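Local coordinates for protein 4'-phospho-dehydrooxetanocin synthase (Bacillus megaterium, PDB 5UL3) that catalyses the oxidative ring contraction of dAMP to an oxetane aldehyde in oxetanocin A biosynthesis, using cobalamin, a [4Fe-4S] cluster and S-adenosylmethionine, at residues Y315-L327 / M544-V556. Residues are numbered along the deposited sequence; the frame is centred on the assembly and turned at random.
Sequences YSRCTFCPRDHKL and MEILMNTPYSRMV. With SF4 (iron/sulfur cluster), chain B; EDO (1,2-ethanediol), chain Y.
Thr319, in the type I turn from Cys318 to Cys321, lies against the first turn of helix 551-563, and Tyr552 N donates to Thr319 O at 2.8 Å. That bond is bent (153°), its donor tilted 33° from the carbonyl plane. Water extends the backbone link: one molecule donates to Phe320 O and Glu545 O while accepting from Leu547 N, and another joins Arg323 N to Asn549 O. Thr550 caps the helix, its OG1 accepting from Ser553 N and donating to Leu547 O, which fixes its rotation and leaves CG2 3.5 Å from Pro322 CD. Pro322 also presses CD on Leu547 CD1 at 3.8 Å. The 315-327 loop carries the last two cysteines of the radical SAM CxxxxCxxC motif: Cys318 SG and Cys321 SG each bind an iron, upstream Cys313 completes the set, and Pro322 reaches cobalamin. A chi1 of 57° tucks the Phe320 ring over its backbone, toward the cluster, CE1 3.9 Å from sulfide S4. Met544 SD meets Phe320 CB at 3.6 Å and lies 5.5 Å from the ring centroid, an oblique Met-aromatic contact. Thr319 OG1, hydrogen-bonded to Arg445 O, sits at the edge of the Tyr552 ring, 3.6 Å from CD2.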
loop_
_atom_site.group_PDB
_atom_site.type_symbol
_atom_site.label_atom_id
_atom_site.label_comp_id
_atom_site.label_asym_id
_atom_site.label_seq_id
_atom_site.Cartn_x
_atom_site.Cartn_y
_atom_site.Cartn_z
ATOM N N TYR A 315 1.579 11.462 13.096
ATOM C CA TYR A 315 0.968 11.030 14.356
ATOM C C TYR A 315 1.781 9.913 15.002
ATOM O O TYR A 315 2.335 10.084 16.094
ATOM C CB TYR A 315 -0.474 10.581 14.116
ATOM C CG TYR A 315 -1.204 10.200 15.376
ATOM C CD1 TYR A 315 -1.455 11.147 16.372
ATOM C CD2 TYR A 315 -1.672 8.904 15.564
ATOM C CE1 TYR A 315 -2.151 10.796 17.536
ATOM C CE2 TYR A 315 -2.372 8.552 16.743
ATOM C CZ TYR A 315 -2.593 9.503 17.707
ATOM O OH TYR A 315 -3.279 9.123 18.856
ATOM N N SER A 316 1.829 8.744 14.348
ATOM C CA SER A 316 2.754 7.657 14.675
ATOM C C SER A 316 2.529 7.075 16.070
ATOM O O SER A 316 3.416 6.414 16.611
ATOM C CB SER A 316 4.213 8.112 14.519
ATOM O OG SER A 316 4.655 8.053 13.170
ATOM N N ARG A 317 1.344 7.261 16.656
ATOM C CA ARG A 317 1.090 6.845 18.028
ATOM C C ARG A 317 0.141 5.672 18.172
ATOM O O ARG A 317 -0.095 5.228 19.307
ATOM C CB ARG A 317 0.539 8.019 18.829
ATOM C CG ARG A 317 1.578 9.055 19.106
ATOM C CD ARG A 317 0.901 10.213 19.801
ATOM N NE ARG A 317 1.819 11.210 20.331
ATOM C CZ ARG A 317 2.422 12.151 19.609
ATOM N NH1 ARG A 317 2.274 12.216 18.283
ATOM N NH2 ARG A 317 3.198 13.025 20.220
ATOM N N CYS A 318 -0.441 5.179 17.083
ATOM C CA CYS A 318 -1.340 4.034 17.190
ATOM C C CYS A 318 -0.557 2.820 17.673
ATOM O O CYS A 318 0.528 2.526 17.167
ATOM C CB CYS A 318 -2.014 3.760 15.841
ATOM S SG CYS A 318 -2.879 5.225 15.242
ATOM N N THR A 319 -1.084 2.132 18.689
ATOM C CA THR A 319 -0.246 1.177 19.398
ATOM C C THR A 319 -0.004 -0.098 18.615
ATOM O O THR A 319 0.921 -0.843 18.954
ATOM C CB THR A 319 -0.863 0.832 20.749
ATOM O OG1 THR A 319 -2.148 0.230 20.533
ATOM C CG2 THR A 319 -1.012 2.115 21.566
ATOM N N PHE A 320 -0.829 -0.379 17.604
ATOM C CA PHE A 320 -0.697 -1.555 16.759
ATOM C C PHE A 320 0.120 -1.293 15.492
ATOM O O PHE A 320 0.318 -2.213 14.695
ATOM C CB PHE A 320 -2.095 -2.056 16.359
ATOM C CG PHE A 320 -2.916 -1.004 15.663
ATOM C CD1 PHE A 320 -2.791 -0.793 14.290
ATOM C CD2 PHE A 320 -3.773 -0.176 16.389
ATOM C CE1 PHE A 320 -3.512 0.196 13.645
ATOM C CE2 PHE A 320 -4.494 0.814 15.761
ATOM C CZ PHE A 320 -4.368 1.009 14.377
ATOM N N CYS A 321 0.582 -0.070 15.279
ATOM C CA CYS A 321 1.232 0.311 14.026
ATOM C C CYS A 321 2.719 0.557 14.271
ATOM O O CYS A 321 3.092 1.614 14.800
ATOM C CB CYS A 321 0.551 1.572 13.474
ATOM S SG CYS A 321 1.110 2.130 11.815
ATOM N N PRO A 322 3.614 -0.378 13.934
ATOM C CA PRO A 322 5.041 -0.142 14.221
ATOM C C PRO A 322 5.586 0.962 13.328
ATOM O O PRO A 322 5.252 1.037 12.143
ATOM C CB PRO A 322 5.700 -1.491 13.911
ATOM C CG PRO A 322 4.807 -2.110 12.858
ATOM C CD PRO A 322 3.387 -1.626 13.186
ATOM N N ARG A 323 6.412 1.844 13.908
ATOM C CA ARG A 323 6.918 2.991 13.169
ATOM C C ARG A 323 8.390 2.870 12.771
ATOM O O ARG A 323 8.916 3.785 12.134
ATOM C CB ARG A 323 6.684 4.280 13.979
ATOM C CG ARG A 323 5.197 4.497 14.373
ATOM C CD ARG A 323 4.244 4.349 13.149
ATOM N NE ARG A 323 4.637 5.221 12.035
ATOM C CZ ARG A 323 4.285 4.995 10.766
ATOM N NH1 ARG A 323 4.687 5.826 9.798
ATOM N NH2 ARG A 323 3.552 3.920 10.463
ATOM N N ASP A 324 9.056 1.754 13.090
ATOM C CA ASP A 324 10.514 1.698 12.955
ATOM C C ASP A 324 10.955 1.667 11.499
ATOM O O ASP A 324 12.055 2.125 11.178
ATOM C CB ASP A 324 11.069 0.474 13.680
ATOM C CG ASP A 324 10.860 0.560 15.172
ATOM O OD1 ASP A 324 9.736 0.263 15.620
ATOM O OD2 ASP A 324 11.804 0.973 15.874
ATOM N N HIS A 325 10.115 1.146 10.613
ATOM C CA HIS A 325 10.458 1.048 9.197
ATOM C C HIS A 325 9.958 2.257 8.405
ATOM O O HIS A 325 10.677 2.775 7.536
ATOM C CB HIS A 325 9.888 -0.267 8.644
ATOM C CG HIS A 325 10.179 -0.514 7.183
ATOM N ND1 HIS A 325 11.456 -0.691 6.689
ATOM C CD2 HIS A 325 9.347 -0.627 6.121
ATOM C CE1 HIS A 325 11.396 -0.886 5.382
ATOM N NE2 HIS A 325 10.128 -0.868 5.015
ATOM N N LYS A 326 8.751 2.738 8.714
ATOM C CA LYS A 326 8.117 3.828 7.977
ATOM C C LYS A 326 8.455 5.205 8.532
ATOM O O LYS A 326 8.293 6.196 7.815
ATOM C CB LYS A 326 6.598 3.633 7.968
ATOM C CG LYS A 326 6.138 2.416 7.139
ATOM C CD LYS A 326 6.064 2.782 5.648
ATOM C CE LYS A 326 7.086 2.013 4.832
ATOM N NZ LYS A 326 7.027 2.391 3.363
ATOM N N LEU A 327 8.916 5.272 9.787
ATOM C CA LEU A 327 9.451 6.462 10.460
ATOM C C LEU A 327 8.356 7.362 11.036
ATOM O O LEU A 327 7.164 7.190 10.746
ATOM C CB LEU A 327 10.373 7.264 9.531
ATOM C CG LEU A 327 11.527 6.486 8.864
ATOM C CD1 LEU A 327 12.491 7.454 8.220
ATOM C CD2 LEU A 327 12.247 5.574 9.854
ATOM N N MET A 544 -7.168 -8.482 16.493
ATOM C CA MET A 544 -5.872 -7.822 16.495
ATOM C C MET A 544 -4.761 -8.799 16.143
ATOM O O MET A 544 -4.679 -9.900 16.701
ATOM C CB MET A 544 -5.599 -7.210 17.869
ATOM C CG MET A 544 -4.203 -6.594 18.009
ATOM S SD MET A 544 -3.955 -5.099 17.037
ATOM C CE MET A 544 -5.034 -3.937 17.852
ATOM N N GLU A 545 -3.927 -8.395 15.191
ATOM C CA GLU A 545 -2.687 -9.082 14.856
ATOM C C GLU A 545 -1.562 -8.183 15.337
ATOM O O GLU A 545 -1.473 -7.018 14.933
ATOM C CB GLU A 545 -2.594 -9.367 13.352
ATOM C CG GLU A 545 -3.564 -10.451 12.910
ATOM C CD GLU A 545 -3.686 -10.564 11.400
ATOM O OE1 GLU A 545 -2.894 -9.915 10.681
ATOM O OE2 GLU A 545 -4.584 -11.300 10.938
ATOM N N ILE A 546 -0.737 -8.701 16.235
ATOM C CA ILE A 546 0.230 -7.889 16.957
ATOM C C ILE A 546 1.558 -7.973 16.222
ATOM O O ILE A 546 2.210 -9.025 16.211
ATOM C CB ILE A 546 0.355 -8.344 18.416
ATOM C CG1 ILE A 546 -1.032 -8.339 19.066
ATOM C CG2 ILE A 546 1.307 -7.439 19.168
ATOM C CD1 ILE A 546 -1.045 -8.803 20.512
ATOM N N LEU A 547 1.960 -6.870 15.595
ATOM C CA LEU A 547 3.197 -6.890 14.836
ATOM C C LEU A 547 4.386 -6.665 15.759
ATOM O O LEU A 547 4.247 -6.194 16.894
ATOM C CB LEU A 547 3.178 -5.828 13.730
ATOM C CG LEU A 547 2.144 -5.948 12.608
ATOM C CD1 LEU A 547 2.375 -4.862 11.574
ATOM C CD2 LEU A 547 2.169 -7.322 11.954
ATOM N N MET A 548 5.571 -7.006 15.251
ATOM C CA MET A 548 6.801 -6.709 15.969
ATOM C C MET A 548 6.968 -5.202 16.123
ATOM O O MET A 548 6.465 -4.411 15.315
ATOM C CB MET A 548 8.015 -7.296 15.228
ATOM C CG MET A 548 7.978 -8.809 15.041
ATOM S SD MET A 548 9.327 -9.406 13.977
ATOM C CE MET A 548 10.753 -8.823 14.897
ATOM N N ASN A 549 7.665 -4.805 17.186
ATOM C CA ASN A 549 8.079 -3.423 17.418
ATOM C C ASN A 549 6.911 -2.479 17.675
ATOM O O ASN A 549 7.033 -1.269 17.453
ATOM C CB ASN A 549 8.923 -2.888 16.252
ATOM C CG ASN A 549 10.230 -3.629 16.101
ATOM O OD1 ASN A 549 10.874 -3.977 17.093
ATOM N ND2 ASN A 549 10.625 -3.890 14.863
ATOM N N THR A 550 5.769 -3.004 18.158
ATOM C CA THR A 550 4.623 -2.161 18.441
ATOM C C THR A 550 4.510 -1.867 19.932
ATOM O O THR A 550 4.816 -2.723 20.765
ATOM C CB THR A 550 3.327 -2.841 17.999
ATOM O OG1 THR A 550 3.250 -4.150 18.590
ATOM C CG2 THR A 550 3.259 -2.923 16.471
ATOM N N PRO A 551 4.022 -0.671 20.273
ATOM C CA PRO A 551 3.609 -0.422 21.662
ATOM C C PRO A 551 2.654 -1.470 22.190
ATOM O O PRO A 551 2.736 -1.836 23.369
ATOM C CB PRO A 551 2.944 0.963 21.574
ATOM C CG PRO A 551 3.628 1.632 20.443
ATOM C CD PRO A 551 3.847 0.521 19.430
ATOM N N TYR A 552 1.746 -1.973 21.348
ATOM C CA TYR A 552 0.792 -2.969 21.829
ATOM C C TYR A 552 1.490 -4.263 22.242
ATOM O O TYR A 552 1.101 -4.889 23.237
ATOM C CB TYR A 552 -0.276 -3.248 20.769
ATOM C CG TYR A 552 -1.537 -3.894 21.330
ATOM C CD1 TYR A 552 -1.633 -5.276 21.463
ATOM C CD2 TYR A 552 -2.627 -3.120 21.721
ATOM C CE1 TYR A 552 -2.782 -5.882 21.973
ATOM C CE2 TYR A 552 -3.777 -3.712 22.240
ATOM C CZ TYR A 552 -3.844 -5.090 22.360
ATOM O OH TYR A 552 -4.964 -5.704 22.871
ATOM N N SER A 553 2.515 -4.693 21.497
ATOM C CA SER A 553 3.244 -5.891 21.908
ATOM C C SER A 553 3.909 -5.674 23.261
ATOM O O SER A 553 3.909 -6.571 24.114
ATOM C CB SER A 553 4.287 -6.300 20.860
ATOM O OG SER A 553 5.343 -5.353 20.741
ATOM N N ARG A 554 4.438 -4.477 23.498
ATOM C CA ARG A 554 5.043 -4.209 24.800
ATOM C C ARG A 554 3.992 -4.102 25.902
ATOM O O ARG A 554 4.264 -4.488 27.046
ATOM C CB ARG A 554 5.899 -2.948 24.725
ATOM C CG ARG A 554 7.007 -3.072 23.684
ATOM C CD ARG A 554 8.042 -1.964 23.783
ATOM N NE ARG A 554 7.510 -0.654 23.423
ATOM C CZ ARG A 554 7.433 -0.186 22.179
ATOM N NH1 ARG A 554 7.842 -0.926 21.149
ATOM N NH2 ARG A 554 6.946 1.028 21.963
ATOM N N MET A 555 2.793 -3.601 25.581
ATOM C CA MET A 555 1.692 -3.634 26.543
ATOM C C MET A 555 1.338 -5.064 26.913
ATOM O O MET A 555 1.048 -5.363 28.080
ATOM C CB MET A 555 0.464 -2.920 25.973
ATOM C CG MET A 555 0.655 -1.434 25.757
ATOM S SD MET A 555 -0.505 -0.719 24.555
ATOM C CE MET A 555 -2.097 -1.156 25.243
ATOM N N VAL A 556 1.348 -5.963 25.931
ATOM C CA VAL A 556 1.059 -7.365 26.199
ATOM C C VAL A 556 2.165 -7.972 27.052
ATOM O O VAL A 556 1.899 -8.674 28.035
ATOM C CB VAL A 556 0.878 -8.135 24.883
ATOM C CG1 VAL A 556 0.949 -9.645 25.122
ATOM C CG2 VAL A 556 -0.437 -7.747 24.249
HETATM FE FE1 SF4 B . -1.884 5.313 13.232
HETATM FE FE2 SF4 B . -2.370 5.293 10.560
HETATM FE FE3 SF4 B . -0.154 3.988 11.643
HETATM FE FE4 SF4 B . -0.218 6.720 11.569
HETATM S S1 SF4 B . -0.186 5.295 9.755
HETATM S S2 SF4 B . 0.420 5.424 13.357
HETATM S S3 SF4 B . -2.449 7.095 11.989
HETATM S S4 SF4 B . -2.385 3.491 11.971
HETATM C C1 EDO Y . -4.573 -5.142 12.425
HETATM O O1 EDO Y . -4.761 -6.401 13.079
HETATM C C2 EDO Y . -3.449 -4.379 13.108
HETATM O O2 EDO Y . -2.276 -5.193 13.172
HETATM O O HOH W 1 0.108 -4.783 15.564
HETATM O O HOH W 2 6.959 1.718 16.650
#